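Local coordinates for microtubule-associated serine/threonine-protein kinase 4 (PDB 2W7R) that probably phosphorylates serine and threonine residues of partner proteins in association with microtubules, and carries a PDZ domain of the kind that generally recognises C-terminal peptides, at residues 57-61 with 62-66; 78-81 with 82-86; 68-71 with 72-76. All coordinates share one frame; numbering follows the deposited sequence. Where two conformers were deposited one is given.

Three local contacts follow one another along the chain of this PDZ domain; none nests in or crosses another. Contact 1 comes first and closes the tight turn between strands 56-60 and 63-64. Contact 3 opens next, where the chain, having left the hairpin, starts helix 70-78 (68-71 with 72-76). Contact 2 then closes the connection from the end of that helix to strand 83-89. In space the three come back together: Ile60 of contact 1 packs on Val73 and Leu76 of contact 3, while Asn61 at the hairpin turn reaches Ser80 and Ser85 of contact 2. Hairpin, helix and returning strand are thereby joined, strand 83-89 lying beside strand 56-60 in the sheet.

Contact 1 (57-61 with 62-66); sequences ITHIN and GEPVH
His59 and Pro64 meet on one side of a β-hairpin of the PDZ fold, where strand 56-60 turns back into the short strand 63-64 through a type I' turn from Ile60 to Glu63. The imidazole crosses the proline ring at a slant, CD2 lying 3.8 Å from CG of Pro64, and Gly62 O approaches the ring edge at 3.4 Å from CD2 of His59. On the other side of the hairpin Ile60 and Val65 stand at about a right angle, both Ile60 CG1 and CD1 being 4.0 Å from Val65 CG1; Val73 and Leu76 of helix 70-78 cover Ile60 there. With chi1 at -61°, Val65 CG2 falls between the backbone N and the carbonyl carbon and is turned to Ile57 O, 3.2 Å away. Ile60 and Glu63 exchange both of their backbone hydrogen bonds, and Val65 N adds a third to Thr58 O. Thr58 and His59 together face Thr87 as a classic β bulge. On that bulge Thr58 OG1 and His59 ND1 share a hydrogen bond of 2.9 Å, which helps fix the rotation of the imidazole.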
ATOM      1  N   ILE A  57       5.510   8.125   1.852  1.00 20.43           N
ATOM      2  CA  ILE A  57       6.508   9.158   2.055  1.00 20.43           C
ATOM      3  C   ILE A  57       5.895  10.289   2.861  1.00 18.25           C
ATOM      4  O   ILE A  57       4.822  10.774   2.526  1.00 22.90           O
ATOM      5  CB  ILE A  57       6.974   9.744   0.727  1.00 26.86           C
ATOM      6  CG1 ILE A  57       7.652   8.663  -0.118  1.00 25.37           C
ATOM      7  CG2 ILE A  57       7.901  10.928   0.978  1.00 24.69           C
ATOM      8  CD1 ILE A  57       7.951   9.095  -1.557  1.00 27.12           C
ATOM      9  N   THR A  58       6.573  10.707   3.929  1.00 21.68           N
ATOM     10  CA  THR A  58       6.078  11.834   4.719  1.00 22.57           C
ATOM     11  C   THR A  58       6.945  13.079   4.565  1.00 23.55           C
ATOM     12  O   THR A  58       6.461  14.200   4.712  1.00 23.82           O
ATOM     13  CB  THR A  58       5.911  11.490   6.226  1.00 22.47           C
ATOM     14  OG1 THR A  58       7.180  11.184   6.817  1.00 25.49           O
ATOM     15  CG2 THR A  58       4.968  10.308   6.407  1.00 27.41           C
ATOM     16  N   HIS A  59       8.220  12.883   4.245  1.00 22.07           N
ATOM     17  CA  HIS A  59       9.149  13.999   4.140  1.00 23.33           C
ATOM     18  C   HIS A  59      10.207  13.711   3.093  1.00 24.02           C
ATOM     19  O   HIS A  59      10.605  12.565   2.903  1.00 27.63           O
ATOM     20  CB  HIS A  59       9.891  14.241   5.463  1.00 27.99           C
ATOM     21  CG  HIS A  59       9.017  14.673   6.598  1.00 27.60           C
ATOM     22  ND1 HIS A  59       8.244  13.790   7.320  1.00 27.48           N
ATOM     23  CD2 HIS A  59       8.814  15.892   7.150  1.00 30.99           C
ATOM     24  CE1 HIS A  59       7.591  14.450   8.261  1.00 32.38           C
ATOM     25  NE2 HIS A  59       7.922  15.725   8.182  1.00 35.47           N
ATOM     26  N   ILE A  60      10.675  14.767   2.438  1.00 27.33           N
ATOM     27  CA  ILE A  60      11.853  14.686   1.582  1.00 28.11           C
ATOM     28  C   ILE A  60      12.846  15.731   2.071  1.00 35.73           C
ATOM     29  O   ILE A  60      12.516  16.913   2.150  1.00 30.12           O
ATOM     30  CB  ILE A  60      11.495  14.939   0.109  1.00 26.18           C
ATOM     31  CG1 ILE A  60      10.515  13.869  -0.380  1.00 27.53           C
ATOM     32  CG2 ILE A  60      12.754  14.969  -0.761  1.00 28.03           C
ATOM     33  CD1 ILE A  60       9.887  14.182  -1.709  1.00 28.87           C
ATOM     34  N   ASN A  61      14.054  15.290   2.421  1.00 31.89           N
ATOM     35  CA  ASN A  61      15.063  16.182   2.982  1.00 33.87           C
ATOM     36  C   ASN A  61      14.511  17.018   4.136  1.00 38.78           C
ATOM     37  O   ASN A  61      14.855  18.194   4.294  1.00 42.26           O
ATOM     38  CB  ASN A  61      15.650  17.082   1.893  1.00 38.24           C
ATOM     39  CG  ASN A  61      16.503  16.313   0.898  1.00 41.48           C
ATOM     40  OD1 ASN A  61      17.150  15.325   1.251  1.00 43.10           O
ATOM     41  ND2 ASN A  61      16.502  16.758  -0.355  1.00 37.11           N
ATOM     42  N   GLY A  62      13.644  16.406   4.937  1.00 36.61           N
ATOM     43  CA  GLY A  62      13.087  17.066   6.102  1.00 36.56           C
ATOM     44  C   GLY A  62      11.845  17.898   5.839  1.00 38.83           C
ATOM     45  O   GLY A  62      11.184  18.332   6.780  1.00 39.21           O
ATOM     46  N   GLU A  63      11.529  18.130   4.566  1.00 33.51           N
ATOM     47  CA  GLU A  63      10.335  18.892   4.205  1.00 33.52           C
ATOM     48  C   GLU A  63       9.113  17.984   4.114  1.00 32.77           C
ATOM     49  O   GLU A  63       9.133  16.986   3.411  1.00 29.44           O
ATOM     50  CB  GLU A  63      10.533  19.603   2.864  1.00 38.82           C
ATOM     51  CG  GLU A  63      11.565  20.714   2.882  1.00 63.46           C
ATOM     52  CD  GLU A  63      11.838  21.269   1.493  1.00 78.11           C
ATOM     53  OE1 GLU A  63      11.495  20.591   0.503  1.00 82.64           O
ATOM     54  OE2 GLU A  63      12.397  22.382   1.392  1.00 88.55           O
ATOM     55  N   PRO A  64       8.031  18.336   4.816  1.00 31.34           N
ATOM     56  CA  PRO A  64       6.822  17.506   4.774  1.00 29.29           C
ATOM     57  C   PRO A  64       6.184  17.521   3.394  1.00 27.21           C
ATOM     58  O   PRO A  64       6.191  18.559   2.732  1.00 29.52           O
ATOM     59  CB  PRO A  64       5.885  18.190   5.781  1.00 29.21           C
ATOM     60  CG  PRO A  64       6.768  19.032   6.626  1.00 38.52           C
ATOM     61  CD  PRO A  64       7.907  19.457   5.762  1.00 32.04           C
ATOM     62  N   VAL A  65       5.638  16.391   2.963  1.00 25.07           N
ATOM     63  CA  VAL A  65       4.942  16.348   1.685  1.00 25.20           C
ATOM     64  C   VAL A  65       3.438  16.488   1.866  1.00 25.58           C
ATOM     65  O   VAL A  65       2.702  16.531   0.890  1.00 24.16           O
ATOM     66  CB  VAL A  65       5.240  15.060   0.886  1.00 24.08           C
ATOM     67  CG1 VAL A  65       6.734  14.955   0.565  1.00 29.50           C
ATOM     68  CG2 VAL A  65       4.729  13.831   1.624  1.00 23.48           C
ATOM     69  N   HIS A  66       2.976  16.570   3.113  1.00 24.27           N
ATOM     70  CA  HIS A  66       1.546  16.761   3.339  1.00 25.03           C
ATOM     71  C   HIS A  66       1.039  17.997   2.604  1.00 25.40           C
ATOM     72  O   HIS A  66       1.669  19.052   2.638  1.00 26.05           O
ATOM     73  CB  HIS A  66       1.202  16.880   4.821  1.00 21.96           C
ATOM     74  CG  HIS A  66      -0.217  17.291   5.052  1.00 23.09           C
ATOM     75  ND1 HIS A  66      -0.590  18.606   5.238  1.00 26.20           N
ATOM     76  CD2 HIS A  66      -1.361  16.571   5.063  1.00 24.57           C
ATOM     77  CE1 HIS A  66      -1.902  18.675   5.374  1.00 27.69           C
ATOM     78  NE2 HIS A  66      -2.395  17.454   5.275  1.00 25.74           N
TER
HETATM   79  O   HOH W   1       3.911  15.019   5.625  1.00 26.93           O

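Contact 2 (78-81 with 82-86); sequences LKSG and NKVSI
Ser80 and Lys83 are joined across the turn by a hydrogen bond: Ser80 OG donates to Lys83 O at 3.0 Å. The hydroxyl approaches the carbonyl at a C=O...O angle of 125°, tilted 35° from the carbonyl plane. With OG swung to the far side from its own backbone N (chi1 -170°), the serine points across the turn at the start of strand 83-89. The same oxygen also bonds to Asn61 ND2, from the turn of the neighbouring hairpin, so two bonds grip it and hold its rotation. Asn61 in turn uses OD1 to take the N-H of Ser85, two residues beyond Lys83.

The main van der Waals contact is between Ser80 and Val84. Val84 CG2 lies 3.2 Å from Ser80 OG and 3.8 Å from Ser80 CB, a snug fit beside the hydrogen bond. This methyl is trans to the backbone N of Val84, which turns it to the serine; Tyr14, Ile7 and Ile60 also pack on the valine, which is buried. Lys83 contributes just its main chain here, since its side chain runs away from the turn and lies on Val6 and His8 of strand 5-8.

Gly81 is the first residue to leave helical angles after the helix and takes a positive phi of 89°, where a CB would be jammed against the preceding carbonyl oxygen. From there Asn82 leads into the strand, and its backbone bonds to Ser9. The arrangement is the exit from helix 70-78, which in the PDZ fold leads into the final strand of the domain.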
ATOM      1  N   LEU A  78      13.579  16.029  -7.639  1.00 37.22           N
ATOM      2  CA  LEU A  78      14.421  16.433  -8.762  1.00 47.84           C
ATOM      3  C   LEU A  78      15.473  17.475  -8.383  1.00 55.94           C
ATOM      4  O   LEU A  78      16.606  17.419  -8.860  1.00 55.31           O
ATOM      5  CB  LEU A  78      13.566  16.949  -9.920  1.00 48.95           C
ATOM      6  CG  LEU A  78      12.713  15.908 -10.643  1.00 39.40           C
ATOM      7  CD1 LEU A  78      11.880  16.569 -11.726  1.00 40.89           C
ATOM      8  CD2 LEU A  78      13.585  14.807 -11.225  1.00 48.84           C
ATOM      9  N   LYS A  79      15.098  18.426  -7.533  1.00 53.80           N
ATOM     10  CA  LYS A  79      16.021  19.488  -7.143  1.00 55.48           C
ATOM     11  C   LYS A  79      17.022  19.013  -6.097  1.00 54.77           C
ATOM     12  O   LYS A  79      17.949  19.742  -5.739  1.00 53.33           O
ATOM     13  CB  LYS A  79      15.262  20.709  -6.618  1.00 57.61           C
ATOM     14  CG  LYS A  79      14.726  20.566  -5.198  1.00 61.42           C
ATOM     15  CD  LYS A  79      14.657  21.928  -4.513  1.00 69.87           C
ATOM     16  CE  LYS A  79      13.499  22.021  -3.527  1.00 72.92           C
ATOM     17  NZ  LYS A  79      13.606  21.048  -2.406  1.00 77.98           N
ATOM     18  N   SER A  80      16.837  17.790  -5.610  1.00 44.29           N
ATOM     19  CA  SER A  80      17.691  17.254  -4.557  1.00 44.58           C
ATOM     20  C   SER A  80      19.115  16.999  -5.048  1.00 45.61           C
ATOM     21  O   SER A  80      20.076  17.174  -4.300  1.00 51.59           O
ATOM     22  CB  SER A  80      17.091  15.981  -3.961  1.00 43.22           C
ATOM     23  OG  SER A  80      17.796  15.591  -2.794  1.00 41.86           O
ATOM     24  N   GLY A  81      19.250  16.578  -6.302  1.00 47.99           N
ATOM     25  CA  GLY A  81      20.565  16.400  -6.894  1.00 63.60           C
ATOM     26  C   GLY A  81      21.195  15.031  -6.699  1.00 73.68           C
ATOM     27  O   GLY A  81      20.820  14.070  -7.376  1.00 78.34           O
ATOM     28  N   ASN A  82      22.157  14.942  -5.780  1.00 69.95           N
ATOM     29  CA  ASN A  82      22.954  13.723  -5.607  1.00 67.78           C
ATOM     30  C   ASN A  82      22.601  12.865  -4.390  1.00 55.29           C
ATOM     31  O   ASN A  82      22.533  11.638  -4.486  1.00 48.59           O
ATOM     32  CB  ASN A  82      24.449  14.055  -5.594  1.00 79.03           C
ATOM     33  CG  ASN A  82      25.041  14.131  -6.990  1.00 86.94           C
ATOM     34  OD1 ASN A  82      24.371  13.827  -7.978  1.00 89.81           O
ATOM     35  ND2 ASN A  82      26.305  14.530  -7.076  1.00 87.25           N
ATOM     36  N   LYS A  83      22.404  13.505  -3.244  1.00 42.76           N
ATOM     37  CA  LYS A  83      21.979  12.793  -2.046  1.00 33.75           C
ATOM     38  C   LYS A  83      20.591  13.287  -1.645  1.00 35.30           C
ATOM     39  O   LYS A  83      20.322  14.484  -1.701  1.00 42.42           O
ATOM     40  CB  LYS A  83      22.972  13.012  -0.906  1.00 43.17           C
ATOM     41  CG  LYS A  83      22.659  12.202   0.341  1.00 50.75           C
ATOM     42  CD  LYS A  83      23.717  12.401   1.417  1.00 59.94           C
ATOM     43  CE  LYS A  83      23.736  13.833   1.925  1.00 66.15           C
ATOM     44  NZ  LYS A  83      24.755  14.029   2.995  1.00 69.99           N
ATOM     45  N   VAL A  84      19.715  12.365  -1.257  1.00 31.01           N
ATOM     46  CA  VAL A  84      18.379  12.733  -0.789  1.00 29.72           C
ATOM     47  C   VAL A  84      17.976  11.917   0.435  1.00 38.97           C
ATOM     48  O   VAL A  84      18.354  10.758   0.577  1.00 35.45           O
ATOM     49  CB  VAL A  84      17.317  12.556  -1.894  1.00 29.10           C
ATOM     50  CG1 VAL A  84      17.035  11.075  -2.139  1.00 31.20           C
ATOM     51  CG2 VAL A  84      16.025  13.293  -1.521  1.00 33.69           C
ATOM     52  N   SER A  85      17.207  12.534   1.324  1.00 32.67           N
ATOM     53  CA  SER A  85      16.725  11.853   2.508  1.00 29.64           C
ATOM     54  C   SER A  85      15.217  11.690   2.377  1.00 29.78           C
ATOM     55  O   SER A  85      14.520  12.652   2.088  1.00 35.35           O
ATOM     56  CB  SER A  85      17.061  12.685   3.746  1.00 46.87           C
ATOM     57  OG  SER A  85      16.729  11.997   4.935  1.00 62.86           O
ATOM     58  N   ILE A  86      14.714  10.474   2.554  1.00 28.49           N
ATOM     59  CA  ILE A  86      13.273  10.246   2.455  1.00 28.79           C
ATOM     60  C   ILE A  86      12.741   9.653   3.753  1.00 29.30           C
ATOM     61  O   ILE A  86      13.181   8.587   4.186  1.00 29.60           O
ATOM     62  CB  ILE A  86      12.920   9.329   1.266  1.00 31.98           C
ATOM     63  CG1 ILE A  86      13.439   9.937  -0.037  1.00 36.32           C
ATOM     64  CG2 ILE A  86      11.413   9.095   1.172  1.00 29.19           C
ATOM     65  CD1 ILE A  86      13.015   9.185  -1.263  1.00 44.26           C
TER

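Contact 3 (68-71 with 72-76); sequences LVHT and EVIEL
Glu72 curls back over Val69, the N-cap of helix 70-78. Its CB starts 3.4 Å from Val69 O, a carbonyl that receives the N-H of Val73 and, weakly, that of Glu72. CG, set opposite the carbonyl carbon of Glu72 (chi1 -64°), then passes 3.4 Å from Val69 CG2, and the extended chain carries CD along the same methyl at 3.6 Å. At the tip OE1 takes the N-H of Val69 at 2.8 Å, nearly straight at 169°, through the lone pair facing away from the other carboxylate oxygen. This is the glutamate half of a capping box; the valine has no polar side chain to return it.

Next to the cap, Leu68 and Val73 stand as in a hydrophobic staple, Leu68 CB lying 3.9 Å from Val73 CG2, and the leucine goes on to meet Leu76 methyl to methyl, CD1 to CD1 at 3.6 Å. One turn round, Ile74 CG1 makes a CH-π contact over a face of the His70 ring, which also touches Ile18 of strand 16-24. A histidine opening this helix beside that strand is consistent with a class I PDZ peptide groove. A carboxylate at the N-terminal end of the helix probably also gains from the helix dipole, so charge and apolar packing together favour the helix beginning here.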
ATOM      1  N   LEU A  68       1.021  18.583  -0.510  1.00 26.22           N
ATOM      2  CA  LEU A  68       1.633  18.783  -1.822  1.00 26.95           C
ATOM      3  C   LEU A  68       1.015  17.870  -2.868  1.00 29.02           C
ATOM      4  O   LEU A  68       0.668  16.726  -2.579  1.00 30.39           O
ATOM      5  CB  LEU A  68       3.144  18.523  -1.779  1.00 28.00           C
ATOM      6  CG  LEU A  68       3.988  19.361  -0.820  1.00 32.31           C
ATOM      7  CD1 LEU A  68       5.459  18.970  -0.941  1.00 29.48           C
ATOM      8  CD2 LEU A  68       3.792  20.846  -1.079  1.00 39.23           C
ATOM      9  N   VAL A  69       0.888  18.372  -4.088  1.00 27.10           N
ATOM     10  CA  VAL A  69       0.411  17.546  -5.190  1.00 26.58           C
ATOM     11  C   VAL A  69       1.558  16.736  -5.797  1.00 26.16           C
ATOM     12  O   VAL A  69       2.738  17.038  -5.567  1.00 24.19           O
ATOM     13  CB  VAL A  69      -0.276  18.398  -6.277  1.00 35.20           C
ATOM     14  CG1 VAL A  69      -1.409  19.212  -5.666  1.00 37.30           C
ATOM     15  CG2 VAL A  69       0.728  19.310  -6.954  1.00 32.91           C
ATOM     16  N   HIS A  70       1.209  15.717  -6.581  1.00 27.39           N
ATOM     17  CA  HIS A  70       2.200  14.827  -7.184  1.00 30.33           C
ATOM     18  C   HIS A  70       3.388  15.568  -7.803  1.00 26.02           C
ATOM     19  O   HIS A  70       4.540  15.269  -7.500  1.00 27.23           O
ATOM     20  CB  HIS A  70       1.544  13.909  -8.231  1.00 27.00           C
ATOM     21  CG  HIS A  70       2.516  13.045  -8.977  1.00 28.06           C
ATOM     22  ND1 HIS A  70       3.181  11.988  -8.390  1.00 29.13           N
ATOM     23  CD2 HIS A  70       2.929  13.075 -10.270  1.00 24.35           C
ATOM     24  CE1 HIS A  70       3.968  11.414  -9.283  1.00 32.70           C
ATOM     25  NE2 HIS A  70       3.837  12.058 -10.430  1.00 32.19           N
ATOM     26  N   THR A  71       3.106  16.529  -8.677  0.50 28.01           N
ATOM     27  CA  THR A  71       4.170  17.228  -9.394  0.50 28.89           C
ATOM     28  C   THR A  71       5.082  18.017  -8.452  0.50 28.31           C
ATOM     29  O   THR A  71       6.272  18.173  -8.719  0.50 30.33           O
ATOM     30  CB  THR A  71       3.609  18.163 -10.487  0.50 32.10           C
ATOM     31  OG1 THR A  71       2.619  19.029  -9.919  0.50 31.75           O
ATOM     32  CG2 THR A  71       2.981  17.349 -11.610  0.50 26.19           C
ATOM     33  N   GLU A  72       4.523  18.506  -7.347  1.00 26.13           N
ATOM     34  CA  GLU A  72       5.316  19.229  -6.353  1.00 30.20           C
ATOM     35  C   GLU A  72       6.306  18.305  -5.637  1.00 26.50           C
ATOM     36  O   GLU A  72       7.452  18.685  -5.379  1.00 25.64           O
ATOM     37  CB  GLU A  72       4.411  19.938  -5.340  1.00 26.65           C
ATOM     38  CG  GLU A  72       3.552  21.022  -5.969  1.00 33.10           C
ATOM     39  CD  GLU A  72       2.632  21.699  -4.978  1.00 37.53           C
ATOM     40  OE1 GLU A  72       1.824  20.997  -4.335  1.00 36.53           O
ATOM     41  OE2 GLU A  72       2.711  22.937  -4.848  1.00 39.69           O
ATOM     42  N   VAL A  73       5.860  17.095  -5.316  1.00 22.82           N
ATOM     43  CA  VAL A  73       6.736  16.117  -4.683  1.00 26.59           C
ATOM     44  C   VAL A  73       7.843  15.698  -5.643  1.00 26.32           C
ATOM     45  O   VAL A  73       9.009  15.609  -5.262  1.00 24.10           O
ATOM     46  CB  VAL A  73       5.958  14.876  -4.207  1.00 21.14           C
ATOM     47  CG1 VAL A  73       6.910  13.876  -3.562  1.00 23.46           C
ATOM     48  CG2 VAL A  73       4.846  15.283  -3.228  1.00 21.15           C
ATOM     49  N   ILE A  74       7.471  15.429  -6.893  1.00 24.45           N
ATOM     50  CA  ILE A  74       8.457  15.077  -7.913  1.00 23.70           C
ATOM     51  C   ILE A  74       9.519  16.173  -7.988  1.00 27.65           C
ATOM     52  O   ILE A  74      10.717  15.894  -8.021  1.00 31.53           O
ATOM     53  CB  ILE A  74       7.791  14.889  -9.283  1.00 22.97           C
ATOM     54  CG1 ILE A  74       6.960  13.603  -9.297  1.00 30.26           C
ATOM     55  CG2 ILE A  74       8.836  14.864 -10.401  1.00 30.97           C
ATOM     56  CD1 ILE A  74       7.788  12.336  -9.200  1.00 32.24           C
ATOM     57  N   GLU A  75       9.071  17.422  -7.976  1.00 30.58           N
ATOM     58  CA  GLU A  75       9.982  18.560  -8.046  1.00 34.21           C
ATOM     59  C   GLU A  75      10.964  18.585  -6.872  1.00 39.02           C
ATOM     60  O   GLU A  75      12.133  18.931  -7.047  1.00 40.89           O
ATOM     61  CB  GLU A  75       9.192  19.871  -8.116  1.00 40.05           C
ATOM     62  CG  GLU A  75      10.021  21.075  -8.532  1.00 55.21           C
ATOM     63  CD  GLU A  75      10.566  20.947  -9.943  1.00 70.16           C
ATOM     64  OE1 GLU A  75      10.064  20.092 -10.707  1.00 70.57           O
ATOM     65  OE2 GLU A  75      11.496  21.705 -10.290  1.00 77.76           O
ATOM     66  N   LEU A  76      10.494  18.225  -5.678  1.00 34.22           N
ATOM     67  CA  LEU A  76      11.380  18.131  -4.517  1.00 29.97           C
ATOM     68  C   LEU A  76      12.480  17.097  -4.747  1.00 33.15           C
ATOM     69  O   LEU A  76      13.640  17.328  -4.414  1.00 32.87           O
ATOM     70  CB  LEU A  76      10.602  17.776  -3.245  1.00 32.06           C
ATOM     71  CG  LEU A  76       9.606  18.801  -2.703  1.00 31.51           C
ATOM     72  CD1 LEU A  76       8.987  18.306  -1.404  1.00 30.24           C
ATOM     73  CD2 LEU A  76      10.284  20.146  -2.500  1.00 40.49           C
TER